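Long-range contacts in periplasmic binding protein component of an ABC type zinc uptake transporter (Synechocystis sp., PDB 1PQ4), which probably captures zinc in the periplasm and delivers it to an ABC-type uptake transporter: residues P138-A149 against L167-N178; S8-L16 against D267-S275. One frame throughout, in Å; residues are numbered along the deposited sequence.

Contact 1. Residues P138-A149 against L167-N178; sequences PTLVKRQATTIA and LAAFLAELERLN
Leu174, Val141 and Phe170 interlock where helix 138-149 runs antiparallel to helix 167-178, the local axes 9.4 Å apart at their closest and their directions 173° apart. Val141 CG1, anti to its own backbone N (chi1 169°), meets Leu174 CD1 at 4.0 Å, the two side chains crossing at about a right angle. Leu174 CD1 in turn sits over the centre of one face of the Phe170 ring, while Ala145 CB approaches that ring obliquely, 3.8 Å from Phe170 CD1. Farther along, Leu167 straddles Ala145 and Ala149; Leu167 CG lies only 3.5 Å from Ala149 CB, tighter than usual for two carbons. Leu171 CD2 presses on the backbone O and the CB of Lys142.

Beyond CG the Lys142 chain is extended, and it carries NZ to Glu175 OE2 at 2.9 Å, a salt bridge whose hydrogen-bond geometry is weak. Glu175 is bent at chi2 (-52°), and the same OE2 accepts from Asn178 ND2 on its syn side at 3.2 Å. With an alanine in place of Glu175, the Lys142 ammonium would probably lose its countercharge here and the Asn178 amide an acceptor. Asn178 OD1 bonds to Tyr207. The helix pair is covered by helix 10-20, where Ile19 touches Ala145 and Ala149, and by the N-terminal part of helix 273-288.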
loop_
_atom_site.group_PDB
_atom_site.type_symbol
_atom_site.label_atom_id
_atom_site.label_comp_id
_atom_site.label_asym_id
_atom_site.label_seq_id
_atom_site.Cartn_x
_atom_site.Cartn_y
_atom_site.Cartn_z
ATOM N N PRO A 138 -5.309 -5.389 5.789
ATOM C CA PRO A 138 -5.437 -6.861 5.611
ATOM C C PRO A 138 -6.884 -7.252 5.199
ATOM O O PRO A 138 -7.088 -8.183 4.429
ATOM C CB PRO A 138 -5.142 -7.441 7.012
ATOM C CG PRO A 138 -4.131 -6.424 7.585
ATOM C CD PRO A 138 -4.739 -5.048 7.107
ATOM N N THR A 139 -7.848 -6.529 5.733
ATOM C CA THR A 139 -9.267 -6.809 5.443
ATOM C C THR A 139 -9.550 -6.627 3.953
ATOM O O THR A 139 -10.133 -7.491 3.313
ATOM C CB THR A 139 -10.130 -5.883 6.337
ATOM O OG1 THR A 139 -9.983 -6.353 7.679
ATOM C CG2 THR A 139 -11.633 -5.927 5.988
ATOM N N LEU A 140 -9.096 -5.513 3.397
ATOM C CA LEU A 140 -9.317 -5.256 1.983
ATOM C C LEU A 140 -8.417 -6.136 1.129
ATOM O O LEU A 140 -8.755 -6.468 -0.005
ATOM C CB LEU A 140 -9.086 -3.764 1.701
ATOM C CG LEU A 140 -10.139 -2.803 2.218
ATOM C CD1 LEU A 140 -10.251 -2.916 3.704
ATOM C CD2 LEU A 140 -9.705 -1.347 1.848
ATOM N N VAL A 141 -7.277 -6.574 1.664
ATOM C CA VAL A 141 -6.454 -7.442 0.834
ATOM C C VAL A 141 -7.120 -8.793 0.636
ATOM O O VAL A 141 -6.838 -9.475 -0.337
ATOM C CB VAL A 141 -4.987 -7.568 1.428
ATOM C CG1 VAL A 141 -4.174 -8.680 0.733
ATOM C CG2 VAL A 141 -4.273 -6.202 1.143
ATOM N N LYS A 142 -7.919 -9.233 1.616
ATOM C CA LYS A 142 -8.687 -10.470 1.383
ATOM C C LYS A 142 -9.499 -10.350 0.099
ATOM O O LYS A 142 -9.575 -11.292 -0.656
ATOM C CB LYS A 142 -9.717 -10.747 2.492
ATOM C CG LYS A 142 -9.065 -11.038 3.851
ATOM C CD LYS A 142 -10.167 -11.374 4.878
ATOM C CE LYS A 142 -9.614 -11.541 6.297
ATOM N NZ LYS A 142 -10.709 -12.111 7.180
ATOM N N ARG A 143 -10.141 -9.207 -0.097
ATOM C CA ARG A 143 -10.940 -8.992 -1.326
ATOM C C ARG A 143 -10.046 -8.937 -2.533
ATOM O O ARG A 143 -10.385 -9.526 -3.563
ATOM C CB ARG A 143 -11.727 -7.677 -1.248
ATOM C CG ARG A 143 -12.441 -7.460 0.064
ATOM C CD ARG A 143 -13.441 -8.547 0.298
ATOM N NE ARG A 143 -14.340 -8.269 1.413
ATOM C CZ ARG A 143 -15.587 -8.733 1.477
ATOM N NH1 ARG A 143 -16.068 -9.484 0.486
ATOM N NH2 ARG A 143 -16.351 -8.464 2.532
ATOM N N GLN A 144 -8.892 -8.227 -2.440
ATOM C CA GLN A 144 -8.005 -8.174 -3.614
ATOM C C GLN A 144 -7.521 -9.555 -3.980
ATOM O O GLN A 144 -7.479 -9.923 -5.156
ATOM C CB GLN A 144 -6.803 -7.260 -3.335
ATOM C CG GLN A 144 -7.187 -5.774 -3.182
ATOM C CD GLN A 144 -6.168 -5.007 -2.334
ATOM O OE1 GLN A 144 -5.019 -4.853 -2.730
ATOM N NE2 GLN A 144 -6.600 -4.541 -1.160
ATOM N N ALA A 145 -7.145 -10.328 -2.964
ATOM C CA ALA A 145 -6.647 -11.662 -3.206
ATOM C C ALA A 145 -7.686 -12.558 -3.891
ATOM O O ALA A 145 -7.332 -13.353 -4.766
ATOM C CB ALA A 145 -6.205 -12.341 -1.849
ATOM N N THR A 146 -8.924 -12.478 -3.413
ATOM C CA THR A 146 -10.004 -13.298 -4.002
ATOM C C THR A 146 -10.184 -12.967 -5.499
ATOM O O THR A 146 -10.237 -13.846 -6.334
ATOM C CB THR A 146 -11.281 -13.072 -3.219
ATOM O OG1 THR A 146 -11.036 -13.477 -1.876
ATOM C CG2 THR A 146 -12.465 -13.884 -3.801
ATOM N N THR A 147 -10.199 -11.679 -5.824
ATOM C CA THR A 147 -10.368 -11.210 -7.196
ATOM C C THR A 147 -9.202 -11.706 -8.007
ATOM O O THR A 147 -9.367 -12.240 -9.103
ATOM C CB THR A 147 -10.445 -9.657 -7.228
ATOM O OG1 THR A 147 -11.612 -9.224 -6.511
ATOM C CG2 THR A 147 -10.495 -9.123 -8.688
ATOM N N ILE A 148 -7.987 -11.551 -7.482
ATOM C CA ILE A 148 -6.846 -12.012 -8.258
ATOM C C ILE A 148 -6.858 -13.521 -8.545
ATOM O O ILE A 148 -6.606 -13.961 -9.689
ATOM C CB ILE A 148 -5.522 -11.598 -7.541
ATOM C CG1 ILE A 148 -5.441 -10.050 -7.457
ATOM C CG2 ILE A 148 -4.335 -12.199 -8.279
ATOM C CD1 ILE A 148 -4.346 -9.514 -6.540
ATOM N N ALA A 149 -7.129 -14.327 -7.516
ATOM C CA ALA A 149 -7.117 -15.780 -7.693
ATOM C C ALA A 149 -8.191 -16.181 -8.717
ATOM O O ALA A 149 -7.947 -17.001 -9.588
ATOM C CB ALA A 149 -7.389 -16.487 -6.342
ATOM N N LEU A 167 -5.262 -19.587 -2.343
ATOM C CA LEU A 167 -6.046 -18.426 -1.892
ATOM C C LEU A 167 -6.523 -18.667 -0.489
ATOM O O LEU A 167 -6.447 -17.789 0.388
ATOM C CB LEU A 167 -7.294 -18.245 -2.775
ATOM C CG LEU A 167 -8.132 -16.956 -2.979
ATOM C CD1 LEU A 167 -9.606 -17.283 -2.829
ATOM C CD2 LEU A 167 -7.734 -15.788 -2.129
ATOM N N ALA A 168 -7.048 -19.871 -0.272
ATOM C CA ALA A 168 -7.565 -20.197 1.071
ATOM C C ALA A 168 -6.458 -20.046 2.136
ATOM O O ALA A 168 -6.715 -19.523 3.230
ATOM C CB ALA A 168 -8.161 -21.660 1.085
ATOM N N ALA A 169 -5.249 -20.516 1.810
ATOM C CA ALA A 169 -4.123 -20.404 2.727
ATOM C C ALA A 169 -3.852 -18.929 3.003
ATOM O O ALA A 169 -3.709 -18.489 4.150
ATOM C CB ALA A 169 -2.854 -21.087 2.109
ATOM N N PHE A 170 -3.773 -18.136 1.940
ATOM C CA PHE A 170 -3.517 -16.704 2.159
ATOM C C PHE A 170 -4.657 -16.009 2.925
ATOM O O PHE A 170 -4.373 -15.170 3.771
ATOM C CB PHE A 170 -3.270 -16.012 0.795
ATOM C CG PHE A 170 -2.787 -14.576 0.900
ATOM C CD1 PHE A 170 -3.108 -13.669 -0.108
ATOM C CD2 PHE A 170 -1.964 -14.165 1.950
ATOM C CE1 PHE A 170 -2.608 -12.370 -0.060
ATOM C CE2 PHE A 170 -1.467 -12.901 2.019
ATOM C CZ PHE A 170 -1.786 -11.987 1.009
ATOM N N LEU A 171 -5.948 -16.316 2.663
ATOM C CA LEU A 171 -7.011 -15.637 3.439
ATOM C C LEU A 171 -6.908 -15.964 4.936
ATOM O O LEU A 171 -7.149 -15.107 5.784
ATOM C CB LEU A 171 -8.435 -16.027 2.964
ATOM C CG LEU A 171 -8.735 -15.596 1.503
ATOM C CD1 LEU A 171 -10.084 -16.242 1.009
ATOM C CD2 LEU A 171 -8.765 -14.028 1.436
ATOM N N ALA A 172 -6.554 -17.209 5.266
ATOM C CA ALA A 172 -6.437 -17.586 6.697
ATOM C C ALA A 172 -5.252 -16.838 7.350
ATOM O O ALA A 172 -5.313 -16.444 8.520
ATOM C CB ALA A 172 -6.246 -19.126 6.795
ATOM N N GLU A 173 -4.154 -16.701 6.608
ATOM C CA GLU A 173 -3.002 -15.956 7.102
ATOM C C GLU A 173 -3.436 -14.512 7.326
ATOM O O GLU A 173 -3.032 -13.870 8.293
ATOM C CB GLU A 173 -1.853 -15.918 6.073
ATOM C CG GLU A 173 -1.111 -17.206 5.784
ATOM C CD GLU A 173 -0.116 -17.028 4.611
ATOM O OE1 GLU A 173 0.680 -16.063 4.616
ATOM O OE2 GLU A 173 -0.136 -17.856 3.673
ATOM N N LEU A 174 -4.223 -13.968 6.403
ATOM C CA LEU A 174 -4.646 -12.573 6.571
ATOM C C LEU A 174 -5.491 -12.371 7.838
ATOM O O LEU A 174 -5.395 -11.323 8.483
ATOM C CB LEU A 174 -5.428 -12.080 5.309
ATOM C CG LEU A 174 -4.479 -11.946 4.090
ATOM C CD1 LEU A 174 -5.253 -11.910 2.756
ATOM C CD2 LEU A 174 -3.691 -10.661 4.271
ATOM N N GLU A 175 -6.368 -13.333 8.172
ATOM C CA GLU A 175 -7.193 -13.189 9.379
ATOM C C GLU A 175 -6.312 -13.250 10.597
ATOM O O GLU A 175 -6.496 -12.509 11.551
ATOM C CB GLU A 175 -8.252 -14.302 9.493
ATOM C CG GLU A 175 -9.638 -13.761 9.321
ATOM C CD GLU A 175 -9.903 -12.586 10.245
ATOM O OE1 GLU A 175 -10.270 -12.808 11.416
ATOM O OE2 GLU A 175 -9.722 -11.433 9.813
ATOM N N ARG A 176 -5.339 -14.138 10.565
ATOM C CA ARG A 176 -4.414 -14.261 11.701
ATOM C C ARG A 176 -3.601 -12.945 11.852
ATOM O O ARG A 176 -3.489 -12.393 12.938
ATOM C CB ARG A 176 -3.519 -15.480 11.472
ATOM C CG ARG A 176 -2.409 -15.681 12.486
ATOM C CD ARG A 176 -1.295 -16.306 11.694
ATOM N NE ARG A 176 -0.062 -16.575 12.406
ATOM C CZ ARG A 176 1.048 -16.951 11.781
ATOM N NH1 ARG A 176 1.028 -17.083 10.456
ATOM N NH2 ARG A 176 2.164 -17.193 12.466
ATOM N N LEU A 177 -3.121 -12.402 10.733
ATOM C CA LEU A 177 -2.401 -11.122 10.760
ATOM C C LEU A 177 -3.295 -10.023 11.298
ATOM O O LEU A 177 -2.889 -9.198 12.128
ATOM C CB LEU A 177 -1.956 -10.780 9.361
ATOM C CG LEU A 177 -1.252 -9.429 9.220
ATOM C CD1 LEU A 177 0.090 -9.463 9.949
ATOM C CD2 LEU A 177 -0.987 -9.198 7.732
ATOM N N ASN A 178 -4.544 -9.996 10.824
ATOM C CA ASN A 178 -5.485 -8.995 11.291
ATOM C C ASN A 178 -5.689 -9.023 12.812
ATOM O O ASN A 178 -5.763 -7.966 13.477
ATOM C CB ASN A 178 -6.839 -9.194 10.571
ATOM C CG ASN A 178 -7.898 -8.203 11.029
ATOM O OD1 ASN A 178 -7.681 -6.991 11.027
ATOM N ND2 ASN A 178 -9.059 -8.720 11.408
#

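Contact 2. Residues S8-L16 against D267-S275; sequences SIPPQQYFL and DPLAADWSS
An aromatic cluster of Tyr14, Phe15 and Trp273 joins helix 10-20 to the start of helix 273-288, and Pro10 and Pro11 pack on the turn and loop leading into the second helix. The Phe15 ring points its edge at the face of Trp273, the planes standing at 81° and the centroid of the Phe15 ring 5.0 Å from that of the five-membered ring. Phe15 CE2 lies 3.7 Å from Trp273 CD2. Tyr14 meets the same indole obliquely, with its plane at 40° to the six-membered ring. Trp273 CB lies over one face of the Tyr14 ring in a CH-pi contact, 4.0 Å from the ring centroid. Both Tyr14 and Trp273 hold CG anti to the backbone N, which sends each side chain across the interface, where they cross at about a right angle.

Pro10 CB touches Leu269 O at 3.2 Å, and Pro11 CB lies against Trp273 CD1 at 3.9 Å. One water bridges the segments, accepting from Gln13 NE2 at 2.7 Å and donating to Ala271 O at 2.8 Å. Trp273 NE1 donates to Trp135 O, and Trp135 NE1 bonds to Pro268 O. The join is therefore chiefly apolar and aromatic: the edge of Phe15, the oblique Tyr14 ring and Pro11 CB hold the indole against helix 10-20, its N-H is satisfied outside the pair, and the polar link between the segments runs through water.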
loop_
_atom_site.group_PDB
_atom_site.type_symbol
_atom_site.label_atom_id
_atom_site.label_comp_id
_atom_site.label_asym_id
_atom_site.label_seq_id
_atom_site.Cartn_x
_atom_site.Cartn_y
_atom_site.Cartn_z
ATOM N N SER A 8 1.827 -3.515 -10.363
ATOM C CA SER A 8 2.252 -2.129 -10.202
ATOM C C SER A 8 3.282 -1.883 -9.109
ATOM O O SER A 8 4.294 -1.254 -9.357
ATOM C CB SER A 8 1.041 -1.236 -9.932
ATOM O OG SER A 8 0.228 -1.124 -11.093
ATOM N N ILE A 9 3.063 -2.441 -7.918
ATOM C CA ILE A 9 3.981 -2.114 -6.806
ATOM C C ILE A 9 4.460 -3.342 -6.081
ATOM O O ILE A 9 3.819 -4.396 -6.140
ATOM C CB ILE A 9 3.300 -1.116 -5.834
ATOM C CG1 ILE A 9 1.914 -1.649 -5.423
ATOM C CG2 ILE A 9 3.125 0.229 -6.510
ATOM C CD1 ILE A 9 1.323 -0.996 -4.175
ATOM N N PRO A 10 5.614 -3.231 -5.380
ATOM C CA PRO A 10 6.190 -4.369 -4.659
ATOM C C PRO A 10 5.256 -5.195 -3.775
ATOM O O PRO A 10 5.305 -6.421 -3.836
ATOM C CB PRO A 10 7.397 -3.738 -3.849
ATOM C CG PRO A 10 7.774 -2.512 -4.780
ATOM C CD PRO A 10 6.407 -1.999 -5.211
ATOM N N PRO A 11 4.403 -4.547 -2.957
ATOM C CA PRO A 11 3.511 -5.363 -2.105
ATOM C C PRO A 11 2.668 -6.357 -2.931
ATOM O O PRO A 11 2.326 -7.439 -2.465
ATOM C CB PRO A 11 2.618 -4.321 -1.445
ATOM C CG PRO A 11 3.435 -3.090 -1.449
ATOM C CD PRO A 11 4.210 -3.109 -2.699
ATOM N N GLN A 12 2.316 -5.970 -4.154
ATOM C CA GLN A 12 1.506 -6.865 -4.979
ATOM C C GLN A 12 2.278 -8.096 -5.369
ATOM O O GLN A 12 1.694 -9.125 -5.678
ATOM C CB GLN A 12 1.029 -6.144 -6.234
ATOM C CG GLN A 12 -0.042 -5.149 -5.948
ATOM C CD GLN A 12 -0.436 -4.445 -7.230
ATOM O OE1 GLN A 12 0.405 -3.768 -7.838
ATOM N NE2 GLN A 12 -1.706 -4.616 -7.656
ATOM N N GLN A 13 3.605 -8.029 -5.338
ATOM C CA GLN A 13 4.349 -9.211 -5.717
ATOM C C GLN A 13 4.170 -10.225 -4.588
ATOM O O GLN A 13 4.185 -11.430 -4.815
ATOM C CB GLN A 13 5.839 -8.842 -5.874
ATOM C CG GLN A 13 6.732 -10.004 -6.188
ATOM C CD GLN A 13 7.381 -10.597 -4.966
ATOM O OE1 GLN A 13 7.827 -11.745 -4.982
ATOM N NE2 GLN A 13 7.450 -9.835 -3.909
ATOM N N TYR A 14 4.077 -9.715 -3.360
ATOM C CA TYR A 14 3.876 -10.583 -2.203
ATOM C C TYR A 14 2.505 -11.329 -2.371
ATOM O O TYR A 14 2.401 -12.536 -2.159
ATOM C CB TYR A 14 3.844 -9.728 -0.938
ATOM C CG TYR A 14 3.663 -10.509 0.351
ATOM C CD1 TYR A 14 4.771 -11.050 1.024
ATOM C CD2 TYR A 14 2.394 -10.726 0.884
ATOM C CE1 TYR A 14 4.614 -11.780 2.186
ATOM C CE2 TYR A 14 2.209 -11.487 2.063
ATOM C CZ TYR A 14 3.345 -12.000 2.694
ATOM O OH TYR A 14 3.231 -12.750 3.819
ATOM N N PHE A 15 1.475 -10.576 -2.722
ATOM C CA PHE A 15 0.134 -11.140 -2.895
ATOM C C PHE A 15 0.186 -12.178 -4.009
ATOM O O PHE A 15 -0.355 -13.274 -3.878
ATOM C CB PHE A 15 -0.846 -10.061 -3.314
ATOM C CG PHE A 15 -0.955 -8.901 -2.366
ATOM C CD1 PHE A 15 -1.543 -7.698 -2.824
ATOM C CD2 PHE A 15 -0.513 -8.979 -1.053
ATOM C CE1 PHE A 15 -1.680 -6.596 -1.990
ATOM C CE2 PHE A 15 -0.648 -7.867 -0.178
ATOM C CZ PHE A 15 -1.223 -6.681 -0.646
ATOM N N LEU A 16 0.817 -11.828 -5.128
ATOM C CA LEU A 16 0.887 -12.777 -6.229
ATOM C C LEU A 16 1.661 -14.027 -5.896
ATOM O O LEU A 16 1.294 -15.135 -6.353
ATOM C CB LEU A 16 1.487 -12.142 -7.493
ATOM C CG LEU A 16 0.430 -11.489 -8.407
ATOM C CD1 LEU A 16 -0.441 -12.565 -9.065
ATOM C CD2 LEU A 16 -0.485 -10.569 -7.565
ATOM N N ASP A 267 7.327 2.211 5.641
ATOM C CA ASP A 267 7.497 1.969 4.212
ATOM C C ASP A 267 6.180 1.411 3.650
ATOM O O ASP A 267 5.881 0.225 3.817
ATOM C CB ASP A 267 8.581 0.934 3.973
ATOM C CG ASP A 267 8.899 0.783 2.516
ATOM O OD1 ASP A 267 8.146 1.354 1.665
ATOM O OD2 ASP A 267 9.896 0.084 2.217
ATOM N N PRO A 268 5.377 2.254 3.015
ATOM C CA PRO A 268 4.113 1.715 2.464
ATOM C C PRO A 268 4.321 0.760 1.273
ATOM O O PRO A 268 3.399 0.029 0.900
ATOM C CB PRO A 268 3.341 2.980 2.079
ATOM C CG PRO A 268 4.448 3.906 1.629
ATOM C CD PRO A 268 5.510 3.700 2.757
ATOM N N LEU A 269 5.535 0.734 0.693
ATOM C CA LEU A 269 5.801 -0.105 -0.482
ATOM C C LEU A 269 6.692 -1.309 -0.233
ATOM O O LEU A 269 7.209 -1.914 -1.180
ATOM C CB LEU A 269 6.436 0.705 -1.650
ATOM C CG LEU A 269 5.650 1.927 -2.129
ATOM C CD1 LEU A 269 6.329 2.517 -3.410
ATOM C CD2 LEU A 269 4.207 1.502 -2.453
ATOM N N ALA A 270 6.864 -1.675 1.026
ATOM C CA ALA A 270 7.692 -2.844 1.353
ATOM C C ALA A 270 7.163 -4.117 0.673
ATOM O O ALA A 270 5.955 -4.371 0.703
ATOM C CB ALA A 270 7.712 -3.060 2.885
ATOM N N ALA A 271 8.059 -4.925 0.104
ATOM C CA ALA A 271 7.654 -6.162 -0.550
ATOM C C ALA A 271 7.394 -7.260 0.491
ATOM O O ALA A 271 6.622 -8.168 0.239
ATOM C CB ALA A 271 8.731 -6.634 -1.546
ATOM N N ASP A 272 8.031 -7.162 1.660
ATOM C CA ASP A 272 7.908 -8.190 2.739
ATOM C C ASP A 272 6.722 -7.663 3.494
ATOM O O ASP A 272 6.805 -7.263 4.649
ATOM C CB ASP A 272 9.224 -8.152 3.564
ATOM C CG ASP A 272 9.345 -9.293 4.568
ATOM O OD1 ASP A 272 8.805 -10.389 4.332
ATOM O OD2 ASP A 272 10.021 -9.099 5.605
ATOM N N TRP A 273 5.573 -7.692 2.801
ATOM C CA TRP A 273 4.339 -7.061 3.270
ATOM C C TRP A 273 3.818 -7.384 4.644
ATOM O O TRP A 273 3.434 -6.487 5.376
ATOM C CB TRP A 273 3.205 -7.280 2.202
ATOM C CG TRP A 273 1.921 -6.620 2.490
ATOM C CD1 TRP A 273 1.544 -5.332 2.186
ATOM C CD2 TRP A 273 0.799 -7.234 3.129
ATOM N NE1 TRP A 273 0.210 -5.117 2.619
ATOM C CE2 TRP A 273 -0.246 -6.277 3.187
ATOM C CE3 TRP A 273 0.572 -8.516 3.652
ATOM C CZ2 TRP A 273 -1.483 -6.563 3.743
ATOM C CZ3 TRP A 273 -0.687 -8.793 4.210
ATOM C CH2 TRP A 273 -1.683 -7.824 4.249
ATOM N N SER A 274 3.772 -8.665 4.979
ATOM C CA SER A 274 3.224 -9.048 6.275
ATOM C C SER A 274 4.124 -8.619 7.447
ATOM O O SER A 274 3.673 -8.024 8.426
ATOM C CB SER A 274 2.979 -10.573 6.284
ATOM O OG SER A 274 2.315 -10.906 7.479
ATOM N N SER A 275 5.406 -8.930 7.356
ATOM C CA SER A 275 6.296 -8.524 8.446
ATOM C C SER A 275 6.414 -7.011 8.494
ATOM O O SER A 275 6.535 -6.444 9.565
ATOM C CB SER A 275 7.666 -9.214 8.313
ATOM O OG SER A 275 8.379 -8.698 7.221
HETATM O O HOH W 1 7.539 -10.375 -1.292
#

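Contact 1 lies within the loop of chain closed by contact 2, and the two share one packed core although their centres are 14 Å apart. Leu174 CD2 is 3.5 Å from Trp273 CH2, and Leu177 CD2 is 3.6 Å from Trp273 CZ3, which brings the far rim of the indole onto helix 167-178. Val141 CG2 meets Phe15 CZ at 3.6 Å, tying helix 138-149 to helix 10-20. Contact 2 lies nearer the metal: the side chain of Pro268 is about 6 Å from the bound zinc, which His37, His133 and His197 coordinate. In contact 1, the Val141 side chain is about 10 Å from that of His133.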